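Local structure of UPF0045 protein MJ1052 (Methanocaldococcus jannaschii, 2EPI) at residues R5-E10 / D54-A59. The protein is of unknown function but probably binds thiamine or a related small molecule. Sequence-based numbering, arbitrary orientation.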
loop_
_atom_site.group_PDB
_atom_site.type_symbol
_atom_site.label_atom_id
_atom_site.label_comp_id
_atom_site.label_asym_id
_atom_site.label_seq_id
_atom_site.Cartn_x
_atom_site.Cartn_y
_atom_site.Cartn_z
ATOM N N ARG A 5 9.229 -20.666 -7.165
ATOM C CA ARG A 5 9.579 -19.909 -5.978
ATOM C C ARG A 5 8.230 -19.316 -5.596
ATOM O O ARG A 5 7.913 -18.183 -5.954
ATOM C CB ARG A 5 10.572 -18.797 -6.314
ATOM C CG ARG A 5 10.908 -17.918 -5.126
ATOM C CD ARG A 5 11.924 -16.851 -5.479
ATOM N NE ARG A 5 12.071 -15.895 -4.388
ATOM C CZ ARG A 5 12.903 -14.859 -4.400
ATOM N NH1 ARG A 5 13.680 -14.635 -5.456
ATOM N NH2 ARG A 5 12.952 -14.045 -3.357
ATOM N N LYS A 6 7.433 -20.101 -4.881
ATOM C CA LYS A 6 6.091 -19.686 -4.498
ATOM C C LYS A 6 5.977 -18.585 -3.448
ATOM O O LYS A 6 6.694 -18.570 -2.443
ATOM C CB LYS A 6 5.286 -20.912 -4.050
ATOM C CG LYS A 6 3.817 -20.621 -3.784
ATOM C CD LYS A 6 3.035 -21.890 -3.464
ATOM C CE LYS A 6 2.971 -22.824 -4.669
ATOM N NZ LYS A 6 2.148 -24.034 -4.384
ATOM N N VAL A 7 5.057 -17.661 -3.706
ATOM C CA VAL A 7 4.780 -16.547 -2.810
ATOM C C VAL A 7 3.296 -16.216 -2.907
ATOM O O VAL A 7 2.603 -16.694 -3.802
ATOM C CB VAL A 7 5.568 -15.266 -3.205
ATOM C CG1 VAL A 7 7.059 -15.560 -3.261
ATOM C CG2 VAL A 7 5.073 -14.740 -4.553
ATOM N N VAL A 8 2.808 -15.420 -1.965
ATOM C CA VAL A 8 1.416 -14.977 -1.986
ATOM C C VAL A 8 1.526 -13.480 -2.229
ATOM O O VAL A 8 2.427 -12.829 -1.701
ATOM C CB VAL A 8 0.704 -15.216 -0.641
ATOM C CG1 VAL A 8 -0.745 -14.741 -0.734
ATOM C CG2 VAL A 8 0.742 -16.687 -0.287
ATOM N N ALA A 9 0.629 -12.923 -3.029
ATOM C CA ALA A 9 0.711 -11.496 -3.311
ATOM C C ALA A 9 -0.662 -10.881 -3.491
ATOM O O ALA A 9 -1.658 -11.588 -3.605
ATOM C CB ALA A 9 1.530 -11.280 -4.567
ATOM N N GLU A 10 -0.710 -9.554 -3.489
ATOM C CA GLU A 10 -1.968 -8.862 -3.716
ATOM C C GLU A 10 -1.705 -7.735 -4.694
ATOM O O GLU A 10 -0.722 -7.002 -4.571
ATOM C CB GLU A 10 -2.558 -8.308 -2.420
ATOM C CG GLU A 10 -3.924 -7.650 -2.646
ATOM C CD GLU A 10 -4.639 -7.299 -1.358
ATOM O OE1 GLU A 10 -3.995 -6.716 -0.465
ATOM O OE2 GLU A 10 -5.854 -7.603 -1.246
ATOM N N ASP A 54 8.383 -14.870 -10.310
ATOM C CA ASP A 54 8.595 -14.291 -11.625
ATOM C C ASP A 54 7.300 -14.232 -12.429
ATOM O O ASP A 54 7.061 -13.269 -13.154
ATOM C CB ASP A 54 9.661 -15.074 -12.398
ATOM C CG ASP A 54 11.033 -14.954 -11.772
ATOM O OD1 ASP A 54 11.367 -13.851 -11.290
ATOM O OD2 ASP A 54 11.783 -15.956 -11.769
ATOM N N GLU A 55 6.461 -15.254 -12.300
ATOM C CA GLU A 55 5.200 -15.256 -13.030
ATOM C C GLU A 55 4.294 -14.139 -12.520
ATOM O O GLU A 55 3.590 -13.496 -13.301
ATOM C CB GLU A 55 4.500 -16.611 -12.899
ATOM C CG GLU A 55 5.240 -17.739 -13.613
ATOM C CD GLU A 55 5.511 -17.415 -15.074
ATOM O OE1 GLU A 55 4.537 -17.224 -15.832
ATOM O OE2 GLU A 55 6.697 -17.347 -15.468
ATOM N N ILE A 56 4.316 -13.904 -11.214
ATOM C CA ILE A 56 3.489 -12.851 -10.632
ATOM C C ILE A 56 3.980 -11.484 -11.092
ATOM O O ILE A 56 3.178 -10.591 -11.365
ATOM C CB ILE A 56 3.487 -12.936 -9.085
ATOM C CG1 ILE A 56 2.588 -14.101 -8.650
ATOM C CG2 ILE A 56 2.992 -11.618 -8.472
ATOM C CD1 ILE A 56 2.554 -14.344 -7.156
ATOM N N LEU A 57 5.297 -11.323 -11.188
ATOM C CA LEU A 57 5.865 -10.056 -11.642
ATOM C C LEU A 57 5.466 -9.791 -13.092
ATOM O O LEU A 57 5.105 -8.669 -13.450
ATOM C CB LEU A 57 7.391 -10.082 -11.504
ATOM C CG LEU A 57 7.883 -10.041 -10.056
ATOM C CD1 LEU A 57 9.361 -10.384 -10.000
ATOM C CD2 LEU A 57 7.621 -8.667 -9.469
ATOM N N LYS A 58 5.526 -10.827 -13.926
ATOM C CA LYS A 58 5.154 -10.690 -15.331
ATOM C C LYS A 58 3.659 -10.398 -15.442
ATOM O O LYS A 58 3.236 -9.574 -16.250
ATOM C CB LYS A 58 5.446 -11.976 -16.109
ATOM C CG LYS A 58 6.898 -12.418 -16.158
ATOM C CD LYS A 58 6.983 -13.752 -16.896
ATOM C CE LYS A 58 8.350 -14.394 -16.783
ATOM N NZ LYS A 58 8.330 -15.759 -17.395
ATOM N N ALA A 59 2.862 -11.099 -14.639
ATOM C CA ALA A 59 1.415 -10.917 -14.657
ATOM C C ALA A 59 1.076 -9.510 -14.195
ATOM O O ALA A 59 0.185 -8.864 -14.742
ATOM C CB ALA A 59 0.737 -11.946 -13.749
#
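No ring or other flat side-chain group lies between Ile56 and its partners Val7 and Ala9; a flat group nearby is the Glu55 carboxylate on the helix, which Lys58 NZ meets on the syn side of OE2 at 3.0 Å, 23° out of the carboxylate plane. This salt bridge joins residues one turn apart and takes no part in the contact with the strand. The contact itself is purely aliphatic and buried. Ile56 reaches the strand with its longer branch: chi2 of 177° holds the side chain extended, carrying CD1 outward to Val7 CG2 at 3.6 Å and Ala9 CB at 4.1 Å. The shorter branch, CG2, approaches the same Ala9 CB at 4.2 Å, so the alanine methyl faces both arms. Each residue type suits its place: Val7, branched at CB, offers its CG2 methyl to the CD1 tip of Ile56, while the small Ala9, where the CA atoms of the two segments come closest (Ala9 CA to Ile56 CA, 7.9 Å), leaves room for the isoleucine. Ile56 is also touched by Leu38 and by Leu78 of strand 73-83. Val8 and Glu10 point to the other face of the sheet, where Met45 of the third subunit packs. The order of elements and the antiparallel sheet make a ferredoxin-like fold, in which helix 53-68 lies against strand 6-16, itself set between strands 46-50 and 73-83.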